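Glycosyl hydrolase 25 (Streptococcus pneumoniae, PDB 4FF5) probably cleaves glycosidic bonds of the bacterial cell wall as a family 25 glycosyl hydrolase, and is a virulence factor taking part in host-cell invasion by pneumococcus. Local coordinates at residues Ser58-Pro63 with Ile79-Ser84; Asn141-Ser144 with Tyr150-Leu153; Tyr226-Tyr231 with Arg260-Lys265. All coordinates share one frame; numbering follows the deposited sequence.

Interaction 1: Ser58-Pro63 with Ile79-Ser84; sequences SGWQRP and IVRVHS
Ser58 and Arg81 bring the backbones closest, their CA atoms 4.7 Å apart, where Ser58-Gln61 forms a type I beta turn beside strand 79-84. CB of Ser58 rests over one face of the Arg81 guanidinium, 3.7 Å from NE; a small side chain lets the arginine lie this close. The arginine leaves the strand stretched out and then bends at chi3 (75°), which carries NH1 toward the indole of Trp60. The ring and guanidinium planes are 61° apart, so the two do not stack. Instead a water in the plane of both groups accepts from Trp60 NE1 (2.8 Å) and from Arg81 NH1 (3.2 Å). Within the turn, Ser58 OG accepts from Trp60 N at 3.1 Å, an ST turn, while Gln61 OE1 takes the N-H of Ser58 at 2.8 Å, almost straight on its carbonyl. Serine and glutamine thus use their side chains to fix the shape of the turn. The stronger partner of Arg81 is Asp101, which forms a salt bridge with NE and also accepts from Gly59 N. The turn leads from strand 54-57 toward helix 68-73, and strand 77-84, which carries Arg81, runs parallel between strands 54-57 and 118-123.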
ATOM      1  N   SER A  58       5.370   2.533  -6.859  1.00 14.32           N
ATOM      2  CA  SER A  58       4.590   2.116  -8.021  1.00 14.70           C
ATOM      3  C   SER A  58       5.511   2.158  -9.256  1.00 15.23           C
ATOM      4  O   SER A  58       6.712   2.458  -9.133  1.00 15.39           O
ATOM      5  CB  SER A  58       3.394   3.068  -8.233  1.00 14.68           C
ATOM      6  OG  SER A  58       3.847   4.302  -8.752  1.00 15.45           O
ATOM      7  N   GLY A  59       4.933   1.921 -10.431  1.00 16.05           N
ATOM      8  CA  GLY A  59       5.643   2.038 -11.701  1.00 18.33           C
ATOM      9  C   GLY A  59       6.172   3.431 -12.008  1.00 19.51           C
ATOM     10  O   GLY A  59       7.036   3.576 -12.870  1.00 20.37           O
ATOM     11  N   TRP A  60       5.654   4.456 -11.317  1.00 20.24           N
ATOM     12  CA  TRP A  60       6.209   5.829 -11.383  1.00 21.44           C
ATOM     13  C   TRP A  60       7.584   5.991 -10.783  1.00 22.06           C
ATOM     14  O   TRP A  60       8.272   6.988 -11.039  1.00 23.20           O
ATOM     15  CB  TRP A  60       5.226   6.822 -10.748  1.00 22.49           C
ATOM     16  CG  TRP A  60       3.935   6.897 -11.529  1.00 23.60           C
ATOM     17  CD1 TRP A  60       2.667   6.480 -11.135  1.00 24.03           C
ATOM     18  CD2 TRP A  60       3.763   7.411 -12.891  1.00 24.67           C
ATOM     19  NE1 TRP A  60       1.746   6.707 -12.134  1.00 24.38           N
ATOM     20  CE2 TRP A  60       2.343   7.265 -13.210  1.00 24.96           C
ATOM     21  CE3 TRP A  60       4.618   7.965 -13.845  1.00 25.97           C
ATOM     22  CZ2 TRP A  60       1.824   7.650 -14.442  1.00 25.68           C
ATOM     23  CZ3 TRP A  60       4.080   8.352 -15.079  1.00 27.06           C
ATOM     24  CH2 TRP A  60       2.715   8.199 -15.366  1.00 26.44           C
ATOM     25  N   GLN A  61       7.990   5.034  -9.952  1.00 20.56           N
ATOM     26  CA  GLN A  61       9.356   4.950  -9.460  1.00 20.87           C
ATOM     27  C   GLN A  61      10.103   3.855 -10.229  1.00 21.09           C
ATOM     28  O   GLN A  61       9.908   2.675  -9.968  1.00 20.21           O
ATOM     29  CB  GLN A  61       9.363   4.658  -7.958  1.00 20.09           C
ATOM     30  CG  GLN A  61       8.866   5.811  -7.104  1.00 20.30           C
ATOM     31  CD  GLN A  61       7.365   6.027  -7.201  1.00 20.42           C
ATOM     32  OE1 GLN A  61       6.584   5.093  -7.060  1.00 20.39           O
ATOM     33  NE2 GLN A  61       6.959   7.266  -7.458  1.00 21.17           N
ATOM     34  N   ARG A  62      10.942   4.254 -11.187  1.00 22.63           N
ATOM     35  CA  ARG A  62      11.633   3.304 -12.070  1.00 23.56           C
ATOM     36  C   ARG A  62      12.717   2.492 -11.334  1.00 23.54           C
ATOM     37  O   ARG A  62      13.648   3.074 -10.745  1.00 23.46           O
ATOM     38  CB  ARG A  62      12.212   4.029 -13.296  1.00 25.41           C
ATOM     39  CG  ARG A  62      11.193   4.938 -13.977  1.00 26.90           C
ATOM     40  CD  ARG A  62      11.836   5.826 -15.029  1.00 29.29           C
ATOM     41  NE  ARG A  62      11.923   5.151 -16.319  1.00 30.80           N
ATOM     42  N   PRO A  63      12.591   1.144 -11.348  1.00 23.30           N
ATOM     43  CA  PRO A  63      13.559   0.240 -10.711  1.00 23.69           C
ATOM     44  C   PRO A  63      15.015   0.524 -11.099  1.00 25.71           C
ATOM     45  O   PRO A  63      15.899   0.420 -10.244  1.00 25.69           O
ATOM     46  CB  PRO A  63      13.115  -1.133 -11.215  1.00 23.78           C
ATOM     47  CG  PRO A  63      11.628  -0.989 -11.311  1.00 22.40           C
ATOM     48  CD  PRO A  63      11.434   0.393 -11.880  1.00 22.67           C
ATOM     49  N   ILE A  79       5.357  -1.030   0.433  1.00 13.23           N
ATOM     50  CA  ILE A  79       4.055  -1.390  -0.084  1.00 12.37           C
ATOM     51  C   ILE A  79       4.040  -1.057  -1.570  1.00 12.14           C
ATOM     52  O   ILE A  79       4.153   0.110  -1.952  1.00 11.95           O
ATOM     53  CB  ILE A  79       2.921  -0.646   0.650  1.00 11.78           C
ATOM     54  CG1 ILE A  79       3.038  -0.838   2.171  1.00 12.16           C
ATOM     55  CG2 ILE A  79       1.572  -1.160   0.184  1.00 11.65           C
ATOM     56  CD1 ILE A  79       1.871  -0.238   2.946  1.00 11.69           C
ATOM     57  N   VAL A  80       3.870  -2.083  -2.395  1.00 12.24           N
ATOM     58  CA  VAL A  80       4.133  -1.970  -3.851  1.00 12.46           C
ATOM     59  C   VAL A  80       2.821  -2.002  -4.664  1.00 12.51           C
ATOM     60  O   VAL A  80       1.963  -2.855  -4.424  1.00 13.13           O
ATOM     61  CB  VAL A  80       5.086  -3.115  -4.315  1.00 12.56           C
ATOM     62  CG1 VAL A  80       5.240  -3.147  -5.842  1.00 12.44           C
ATOM     63  CG2 VAL A  80       6.465  -2.946  -3.676  1.00 12.83           C
ATOM     64  N   ARG A  81       2.666  -1.100  -5.626  1.00 12.60           N
ATOM     65  CA  ARG A  81       1.454  -1.080  -6.443  1.00 12.94           C
ATOM     66  C   ARG A  81       1.483  -2.204  -7.466  1.00 13.02           C
ATOM     67  O   ARG A  81       2.470  -2.352  -8.180  1.00 13.18           O
ATOM     68  CB  ARG A  81       1.303   0.231  -7.194  1.00 12.98           C
ATOM     69  CG  ARG A  81      -0.090   0.373  -7.785  1.00 13.35           C
ATOM     70  CD  ARG A  81      -0.249   1.675  -8.550  1.00 13.92           C
ATOM     71  NE  ARG A  81       0.434   1.658  -9.851  1.00 14.80           N
ATOM     72  CZ  ARG A  81       0.291   2.597 -10.787  1.00 15.46           C
ATOM     73  NH1 ARG A  81      -0.533   3.615 -10.584  1.00 15.67           N
ATOM     74  NH2 ARG A  81       0.966   2.519 -11.939  1.00 15.61           N
ATOM     75  N   VAL A  82       0.409  -2.987  -7.521  1.00 13.34           N
ATOM     76  CA  VAL A  82       0.289  -4.089  -8.502  1.00 14.14           C
ATOM     77  C   VAL A  82      -0.768  -3.769  -9.580  1.00 15.32           C
ATOM     78  O   VAL A  82      -0.618  -4.108 -10.768  1.00 14.81           O
ATOM     79  CB  VAL A  82       0.027  -5.429  -7.760  1.00 13.96           C
ATOM     80  CG1 VAL A  82      -0.234  -6.600  -8.716  1.00 14.00           C
ATOM     81  CG2 VAL A  82       1.232  -5.755  -6.885  1.00 13.98           C
ATOM     82  N   HIS A  83      -1.840  -3.090  -9.171  1.00 16.62           N
ATOM     83  CA  HIS A  83      -2.913  -2.781 -10.096  1.00 18.95           C
ATOM     84  C   HIS A  83      -3.375  -1.354  -9.957  1.00 19.97           C
ATOM     85  O   HIS A  83      -3.503  -0.836  -8.844  1.00 18.70           O
ATOM     86  CB  HIS A  83      -4.069  -3.742  -9.828  1.00 20.65           C
ATOM     87  CG  HIS A  83      -5.093  -3.813 -10.934  1.00 22.82           C
ATOM     88  ND1 HIS A  83      -6.249  -3.144 -10.889  1.00 23.36           N
ATOM     89  CD2 HIS A  83      -5.094  -4.512 -12.138  1.00 24.52           C
ATOM     90  CE1 HIS A  83      -6.968  -3.400 -11.991  1.00 24.08           C
ATOM     91  NE2 HIS A  83      -6.258  -4.229 -12.762  1.00 26.47           N
ATOM     92  N   SER A  84      -3.623  -0.695 -11.079  1.00 22.07           N
ATOM     93  CA  SER A  84      -4.575   0.419 -11.050  1.00 25.46           C
ATOM     94  C   SER A  84      -5.832   0.174 -11.873  1.00 27.25           C
ATOM     95  O   SER A  84      -5.774  -0.263 -13.038  1.00 31.17           O
ATOM     96  CB  SER A  84      -3.940   1.720 -11.489  1.00 25.70           C
ATOM     97  OG  SER A  84      -4.997   2.652 -11.663  1.00 24.63           O
TER
HETATM   98  O   HOH W   1      -0.876   5.868 -12.773  1.00 37.90           O

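Interaction 2: Asn141-Ser144 with Tyr150-Leu153; sequences NAAS and YYWL
Tyr151 turns its CG away from its own carbonyl carbon (chi1 -67°), which sends the phenol from strand 151-153 toward the last part of helix 129-143 and Ser144 beyond Ala143. Tyr151 CE2 lies 4.1 Å from Ala143 CB, which approaches the ring obliquely. The hydroxyl reaches farther: Tyr151 OH lies 3.3 Å from Ser144 CA and 3.4 Å from Ser144 CB. An aromatic side chain suits this place because the nearest CA atoms, those of Ala143 and Tyr151, are 8.7 Å apart, and the long ring spans the gap while alanine leaves it room. Ser144 has its own OG between the backbone N and the carbonyl carbon (chi1 66°), and this hydroxyl bonds back to the carbonyl of Tyr140. Tyr140 also meets the Tyr151 ring, with the planes at about 25°, and Leu174 of helix 163-177 touches Tyr151 as well. The contact is therefore one of van der Waals packing: carbon of Ala143 and Ser144 meets the ring and its oxygen, and no hydrogen bond passes between the two segments; backbone hydrogen bonds hold the strand in its sheet, and residues 143-144 are fitted against it by shape within a beta-alpha-beta unit.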
ATOM      1  N   ASN A 141      -4.233 -12.400  -8.506  1.00 19.95           N
ATOM      2  CA  ASN A 141      -3.467 -13.357  -9.310  1.00 20.78           C
ATOM      3  C   ASN A 141      -2.078 -12.859  -9.645  1.00 20.13           C
ATOM      4  O   ASN A 141      -1.147 -13.653  -9.754  1.00 21.47           O
ATOM      5  CB  ASN A 141      -4.234 -13.771 -10.566  1.00 21.29           C
ATOM      6  CG  ASN A 141      -5.496 -14.558 -10.248  1.00 23.26           C
ATOM      7  OD1 ASN A 141      -5.665 -15.064  -9.129  1.00 24.54           O
ATOM      8  ND2 ASN A 141      -6.409 -14.648 -11.221  1.00 23.51           N
ATOM      9  N   ALA A 142      -1.917 -11.543  -9.761  1.00 18.92           N
ATOM     10  CA  ALA A 142      -0.597 -10.997 -10.042  1.00 18.39           C
ATOM     11  C   ALA A 142       0.304 -10.942  -8.792  1.00 17.98           C
ATOM     12  O   ALA A 142       1.500 -11.169  -8.863  1.00 17.34           O
ATOM     13  CB  ALA A 142      -0.717  -9.629 -10.701  1.00 17.99           C
ATOM     14  N   ALA A 143      -0.295 -10.686  -7.634  1.00 17.40           N
ATOM     15  CA  ALA A 143       0.474 -10.433  -6.436  1.00 17.40           C
ATOM     16  C   ALA A 143       0.705 -11.680  -5.588  1.00 18.03           C
ATOM     17  O   ALA A 143       1.753 -11.796  -4.958  1.00 18.38           O
ATOM     18  CB  ALA A 143      -0.224  -9.367  -5.587  1.00 16.76           C
ATOM     19  N   SER A 144      -0.290 -12.567  -5.528  1.00 18.73           N
ATOM     20  CA  SER A 144      -0.249 -13.734  -4.631  1.00 20.18           C
ATOM     21  C   SER A 144       1.000 -14.631  -4.769  1.00 21.43           C
ATOM     22  O   SER A 144       1.464 -15.153  -3.759  1.00 21.33           O
ATOM     23  CB  SER A 144      -1.549 -14.556  -4.693  1.00 20.93           C
ATOM     24  OG  SER A 144      -1.738 -15.175  -5.969  1.00 21.77           O
ATOM     25  N   TYR A 150       0.518  -8.191   3.082  1.00 17.41           N
ATOM     26  CA  TYR A 150      -0.780  -7.559   3.233  1.00 16.80           C
ATOM     27  C   TYR A 150      -1.280  -7.153   1.851  1.00 16.23           C
ATOM     28  O   TYR A 150      -0.483  -6.887   0.956  1.00 15.10           O
ATOM     29  CB  TYR A 150      -0.658  -6.312   4.117  1.00 16.91           C
ATOM     30  CG  TYR A 150      -1.633  -6.260   5.276  1.00 17.05           C
ATOM     31  CD1 TYR A 150      -1.267  -6.738   6.538  1.00 17.98           C
ATOM     32  CD2 TYR A 150      -2.918  -5.730   5.115  1.00 16.94           C
ATOM     33  CE1 TYR A 150      -2.156  -6.696   7.610  1.00 17.85           C
ATOM     34  CE2 TYR A 150      -3.812  -5.679   6.181  1.00 16.99           C
ATOM     35  CZ  TYR A 150      -3.421  -6.159   7.426  1.00 17.72           C
ATOM     36  OH  TYR A 150      -4.304  -6.127   8.491  1.00 17.55           O
ATOM     37  N   TYR A 151      -2.591  -7.092   1.689  1.00 15.41           N
ATOM     38  CA  TYR A 151      -3.179  -6.556   0.470  1.00 16.04           C
ATOM     39  C   TYR A 151      -3.935  -5.286   0.831  1.00 15.44           C
ATOM     40  O   TYR A 151      -4.749  -5.304   1.747  1.00 15.96           O
ATOM     41  CB  TYR A 151      -4.167  -7.555  -0.104  1.00 16.50           C
ATOM     42  CG  TYR A 151      -3.549  -8.826  -0.600  1.00 17.17           C
ATOM     43  CD1 TYR A 151      -3.275  -9.897   0.273  1.00 17.71           C
ATOM     44  CD2 TYR A 151      -3.283  -8.989  -1.956  1.00 17.13           C
ATOM     45  CE1 TYR A 151      -2.714 -11.086  -0.215  1.00 18.26           C
ATOM     46  CE2 TYR A 151      -2.727 -10.167  -2.447  1.00 17.82           C
ATOM     47  CZ  TYR A 151      -2.450 -11.210  -1.581  1.00 18.55           C
ATOM     48  OH  TYR A 151      -1.899 -12.369  -2.121  1.00 19.05           O
ATOM     49  N   TRP A 152      -3.669  -4.199   0.119  1.00 14.85           N
ATOM     50  CA  TRP A 152      -4.309  -2.905   0.417  1.00 13.88           C
ATOM     51  C   TRP A 152      -5.157  -2.394  -0.724  1.00 13.52           C
ATOM     52  O   TRP A 152      -4.740  -2.431  -1.899  1.00 13.26           O
ATOM     53  CB  TRP A 152      -3.230  -1.863   0.729  1.00 13.63           C
ATOM     54  CG  TRP A 152      -2.488  -2.095   2.028  1.00 13.82           C
ATOM     55  CD1 TRP A 152      -1.271  -2.734   2.211  1.00 14.15           C
ATOM     56  CD2 TRP A 152      -2.911  -1.685   3.371  1.00 13.97           C
ATOM     57  NE1 TRP A 152      -0.910  -2.737   3.533  1.00 14.94           N
ATOM     58  CE2 TRP A 152      -1.856  -2.132   4.287  1.00 14.37           C
ATOM     59  CE3 TRP A 152      -4.023  -1.014   3.891  1.00 13.47           C
ATOM     60  CZ2 TRP A 152      -1.917  -1.894   5.659  1.00 14.31           C
ATOM     61  CZ3 TRP A 152      -4.083  -0.803   5.277  1.00 13.73           C
ATOM     62  CH2 TRP A 152      -3.047  -1.217   6.133  1.00 13.83           C
ATOM     63  N   LEU A 153      -6.337  -1.868  -0.381  1.00 12.88           N
ATOM     64  CA  LEU A 153      -7.222  -1.214  -1.337  1.00 12.74           C
ATOM     65  C   LEU A 153      -7.009   0.275  -1.223  1.00 12.88           C
ATOM     66  O   LEU A 153      -7.310   0.859  -0.174  1.00 13.30           O
ATOM     67  CB  LEU A 153      -8.697  -1.530  -0.998  1.00 12.86           C
ATOM     68  CG  LEU A 153      -9.244  -2.850  -1.584  1.00 13.24           C
ATOM     69  CD1 LEU A 153      -8.545  -4.067  -0.993  1.00 13.12           C
ATOM     70  CD2 LEU A 153     -10.760  -2.903  -1.409  1.00 13.17           C
TER

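Interaction 3: Tyr226-Tyr231 with Arg260-Lys265; sequences YDIHQY and RKLFLK
Asp227 and Lys261 form a salt bridge, NZ to OD2 at 2.7 Å, with the ammonium on the syn lone pair of the carboxylate oxygen. The two side chains meet at about a right angle. Lys261 is fully extended, CG anti to the backbone N (chi1 178°), and needs that length to bring its charge from helix 260-263 to the aspartate. A water reinforces the pair, donating to Asp227 OD1 at 2.9 Å and accepting from Lys261 NZ at 3.2 Å. Beside this polar pair lies an apolar one: Leu262 CD1 touches Ile228 CG2 at 3.8 Å, while Leu262 CD2 lies 3.9 Å from Asp227 OD2. The branched side chains of isoleucine and leucine suit this buried interface, whereas Lys261, one residue earlier, has a long flexible chain that can pass alongside the leucine and deliver its ammonium to the buried carboxylate.

Farther out, Asp227 OD2 also bonds to Ser203 OG, and Lys261 NZ donates to the carbonyl of Thr202, so each charged group has further polar partners that hold it in position and probably stabilise the ionised pair. Ile228 rests on Trp205, and Leu262 on Ile249 of strand 244-249.

Within the TIM barrel of family 25, helix 255-263 packs across the end at which the parallel strands begin, with Leu262 facing the starts of strands 151-155 and 228-232.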
ATOM      1  N   TYR A 226      -6.569   3.998  13.085  1.00 19.28           N
ATOM      2  CA  TYR A 226      -5.763   3.556  11.944  1.00 16.99           C
ATOM      3  C   TYR A 226      -4.378   3.013  12.390  1.00 16.75           C
ATOM      4  O   TYR A 226      -3.847   3.397  13.442  1.00 15.91           O
ATOM      5  CB  TYR A 226      -5.644   4.724  10.964  1.00 16.23           C
ATOM      6  CG  TYR A 226      -4.990   5.939  11.594  1.00 16.72           C
ATOM      7  CD1 TYR A 226      -3.607   6.125  11.527  1.00 16.90           C
ATOM      8  CD2 TYR A 226      -5.758   6.894  12.277  1.00 17.04           C
ATOM      9  CE1 TYR A 226      -3.003   7.215  12.131  1.00 17.25           C
ATOM     10  CE2 TYR A 226      -5.160   7.978  12.905  1.00 17.11           C
ATOM     11  CZ  TYR A 226      -3.786   8.138  12.821  1.00 17.40           C
ATOM     12  OH  TYR A 226      -3.194   9.233  13.399  1.00 18.99           O
ATOM     13  N   ASP A 227      -3.794   2.139  11.567  1.00 15.99           N
ATOM     14  CA  ASP A 227      -2.515   1.512  11.880  1.00 16.02           C
ATOM     15  C   ASP A 227      -1.328   2.247  11.275  1.00 15.51           C
ATOM     16  O   ASP A 227      -0.205   2.183  11.782  1.00 15.12           O
ATOM     17  CB  ASP A 227      -2.501   0.082  11.336  1.00 16.72           C
ATOM     18  CG  ASP A 227      -3.321  -0.871  12.163  1.00 17.85           C
ATOM     19  OD1 ASP A 227      -3.593  -0.578  13.342  1.00 18.01           O
ATOM     20  OD2 ASP A 227      -3.679  -1.944  11.635  1.00 19.04           O
ATOM     21  N   ILE A 228      -1.559   2.930  10.162  1.00 14.61           N
ATOM     22  CA  ILE A 228      -0.429   3.457   9.390  1.00 13.79           C
ATOM     23  C   ILE A 228      -0.862   4.754   8.681  1.00 13.01           C
ATOM     24  O   ILE A 228      -2.010   4.898   8.262  1.00 11.94           O
ATOM     25  CB  ILE A 228       0.152   2.354   8.446  1.00 13.96           C
ATOM     26  CG1 ILE A 228       1.350   2.868   7.622  1.00 14.59           C
ATOM     27  CG2 ILE A 228      -0.947   1.687   7.616  1.00 13.79           C
ATOM     28  CD1 ILE A 228       2.231   1.768   7.045  1.00 16.02           C
ATOM     29  N   HIS A 229       0.078   5.691   8.607  1.00 12.79           N
ATOM     30  CA  HIS A 229      -0.151   7.062   8.175  1.00 12.68           C
ATOM     31  C   HIS A 229       0.784   7.415   7.047  1.00 12.56           C
ATOM     32  O   HIS A 229       2.018   7.383   7.186  1.00 12.97           O
ATOM     33  CB  HIS A 229       0.021   7.985   9.386  1.00 13.27           C
ATOM     34  CG  HIS A 229       0.150   9.457   9.059  1.00 13.44           C
ATOM     35  ND1 HIS A 229       0.854  10.300   9.843  1.00 13.69           N
ATOM     36  CD2 HIS A 229      -0.381  10.234   8.016  1.00 13.33           C
ATOM     37  CE1 HIS A 229       0.803  11.539   9.326  1.00 14.15           C
ATOM     38  NE2 HIS A 229       0.041  11.504   8.214  1.00 13.42           N
ATOM     39  N   GLN A 230       0.208   7.750   5.902  1.00 12.51           N
ATOM     40  CA  GLN A 230       0.997   8.234   4.793  1.00 12.66           C
ATOM     41  C   GLN A 230       1.222   9.735   4.970  1.00 13.66           C
ATOM     42  O   GLN A 230       0.288  10.525   4.782  1.00 13.76           O
ATOM     43  CB  GLN A 230       0.275   7.979   3.486  1.00 12.20           C
ATOM     44  CG  GLN A 230       1.205   8.120   2.283  1.00 12.07           C
ATOM     45  CD  GLN A 230       0.449   7.952   0.993  1.00 12.04           C
ATOM     46  OE1 GLN A 230      -0.429   8.781   0.660  1.00 11.81           O
ATOM     47  NE2 GLN A 230       0.802   6.910   0.222  1.00 11.66           N
ATOM     48  N   TYR A 231       2.437  10.142   5.339  1.00 14.59           N
ATOM     49  CA  TYR A 231       2.613  11.530   5.793  1.00 15.73           C
ATOM     50  C   TYR A 231       3.127  12.544   4.765  1.00 16.40           C
ATOM     51  O   TYR A 231       3.051  13.752   4.999  1.00 16.34           O
ATOM     52  CB  TYR A 231       3.413  11.606   7.106  1.00 16.65           C
ATOM     53  CG  TYR A 231       4.900  11.259   7.032  1.00 17.47           C
ATOM     54  CD1 TYR A 231       5.836  12.180   6.570  1.00 18.50           C
ATOM     55  CD2 TYR A 231       5.363  10.018   7.483  1.00 18.28           C
ATOM     56  CE1 TYR A 231       7.199  11.878   6.530  1.00 19.59           C
ATOM     57  CE2 TYR A 231       6.720   9.704   7.458  1.00 18.85           C
ATOM     58  CZ  TYR A 231       7.627  10.631   6.998  1.00 20.06           C
ATOM     59  OH  TYR A 231       8.969  10.300   6.986  1.00 21.75           O
ATOM     60  N   ARG A 260       4.528  -5.890  13.080  1.00 22.70           N
ATOM     61  CA  ARG A 260       4.368  -7.338  12.929  1.00 23.25           C
ATOM     62  C   ARG A 260       3.073  -7.652  12.187  1.00 22.05           C
ATOM     63  O   ARG A 260       3.069  -8.411  11.223  1.00 22.02           O
ATOM     64  CB  ARG A 260       4.364  -8.061  14.289  1.00 24.90           C
ATOM     65  CG  ARG A 260       4.113  -9.560  14.143  1.00 26.62           C
ATOM     66  CD  ARG A 260       3.827 -10.244  15.477  1.00 28.87           C
ATOM     67  N   LYS A 261       1.979  -7.057  12.646  1.00 21.29           N
ATOM     68  CA  LYS A 261       0.688  -7.223  12.008  1.00 20.32           C
ATOM     69  C   LYS A 261       0.740  -6.956  10.492  1.00 19.82           C
ATOM     70  O   LYS A 261       0.219  -7.735   9.686  1.00 19.82           O
ATOM     71  CB  LYS A 261      -0.309  -6.275  12.656  1.00 19.91           C
ATOM     72  CG  LYS A 261      -1.674  -6.335  12.017  1.00 19.59           C
ATOM     73  CD  LYS A 261      -2.671  -5.495  12.785  1.00 19.97           C
ATOM     74  CE  LYS A 261      -3.872  -5.188  11.926  1.00 19.04           C
ATOM     75  NZ  LYS A 261      -4.789  -4.230  12.619  1.00 19.50           N
ATOM     76  N   LEU A 262       1.370  -5.848  10.117  1.00 18.85           N
ATOM     77  CA  LEU A 262       1.299  -5.358   8.731  1.00 18.48           C
ATOM     78  C   LEU A 262       2.339  -5.970   7.812  1.00 18.66           C
ATOM     79  O   LEU A 262       2.122  -6.051   6.594  1.00 18.96           O
ATOM     80  CB  LEU A 262       1.414  -3.828   8.684  1.00 17.86           C
ATOM     81  CG  LEU A 262       0.327  -3.043   9.456  1.00 18.42           C
ATOM     82  CD1 LEU A 262       0.424  -1.552   9.165  1.00 18.54           C
ATOM     83  CD2 LEU A 262      -1.072  -3.531   9.129  1.00 17.68           C
ATOM     84  N   PHE A 263       3.465  -6.373   8.392  1.00 19.00           N
ATOM     85  CA  PHE A 263       4.608  -6.803   7.591  1.00 20.56           C
ATOM     86  C   PHE A 263       5.147  -8.198   7.857  1.00 22.06           C
ATOM     87  O   PHE A 263       5.823  -8.767   7.007  1.00 22.96           O
ATOM     88  CB  PHE A 263       5.703  -5.764   7.683  1.00 19.93           C
ATOM     89  CG  PHE A 263       5.379  -4.539   6.893  1.00 19.60           C
ATOM     90  CD1 PHE A 263       5.482  -4.549   5.501  1.00 18.82           C
ATOM     91  CD2 PHE A 263       4.899  -3.403   7.522  1.00 19.32           C
ATOM     92  CE1 PHE A 263       5.149  -3.431   4.758  1.00 18.68           C
ATOM     93  CE2 PHE A 263       4.554  -2.280   6.782  1.00 19.49           C
ATOM     94  CZ  PHE A 263       4.685  -2.293   5.397  1.00 18.59           C
ATOM     95  N   LEU A 264       4.846  -8.753   9.017  1.00 23.76           N
ATOM     96  CA  LEU A 264       5.486 -10.004   9.416  1.00 26.22           C
ATOM     97  C   LEU A 264       4.500 -11.157   9.628  1.00 28.05           C
ATOM     98  O   LEU A 264       4.837 -12.156  10.264  1.00 29.18           O
ATOM     99  CB  LEU A 264       6.386  -9.763  10.636  1.00 26.93           C
ATOM    100  CG  LEU A 264       7.565  -8.773  10.534  1.00 26.93           C
ATOM    101  CD1 LEU A 264       8.321  -8.676  11.859  1.00 28.12           C
ATOM    102  CD2 LEU A 264       8.530  -9.077   9.396  1.00 27.06           C
ATOM    103  N   LYS A 265       3.288 -11.034   9.078  1.00 28.39           N
ATOM    104  CA  LYS A 265       2.278 -12.105   9.180  1.00 29.90           C
ATOM    105  C   LYS A 265       1.543 -12.425   7.860  1.00 30.37           C
ATOM    106  O   LYS A 265       0.321 -12.288   7.793  1.00 30.14           O
ATOM    107  CB  LYS A 265       1.237 -11.794  10.269  1.00 30.62           C
ATOM    108  CG  LYS A 265       1.787 -11.383  11.628  1.00 31.59           C
ATOM    109  CD  LYS A 265       0.939 -11.831  12.814  1.00 33.74           C
ATOM    110  CE  LYS A 265      -0.473 -12.289  12.471  1.00 33.55           C
ATOM    111  NZ  LYS A 265      -1.191 -12.782  13.677  1.00 35.95           N
TER
HETATM  112  O   HOH W   2      -4.003  -2.630  15.309  1.00 31.88           O

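All three contacts reach the same sheet. Packing joins interactions 1 and 2, centres about 12 Å apart, in two layers: Val82 CG1 touches Ala142 CB of helix 129-143 at 3.7 Å, and Ile79 CD1 touches Trp152 NE1 at 3.8 Å. The second layer continues to interaction 3, where Trp152 CH2 lies 3.9 Å from Ile228 CG2 and Ile79 CG1 meets Phe263 CZ at 3.9 Å; Tyr150, just before strand 151-155, brings CE1 within 3.3 Å of Lys261 O. Interactions 1 and 3 lie about 18 Å apart between centres. TIM-barrel active sites lie at the C-terminal strand ends; interaction 1, whose turn follows strand 54-57, is probably toward that end, interaction 3 at the opposite one.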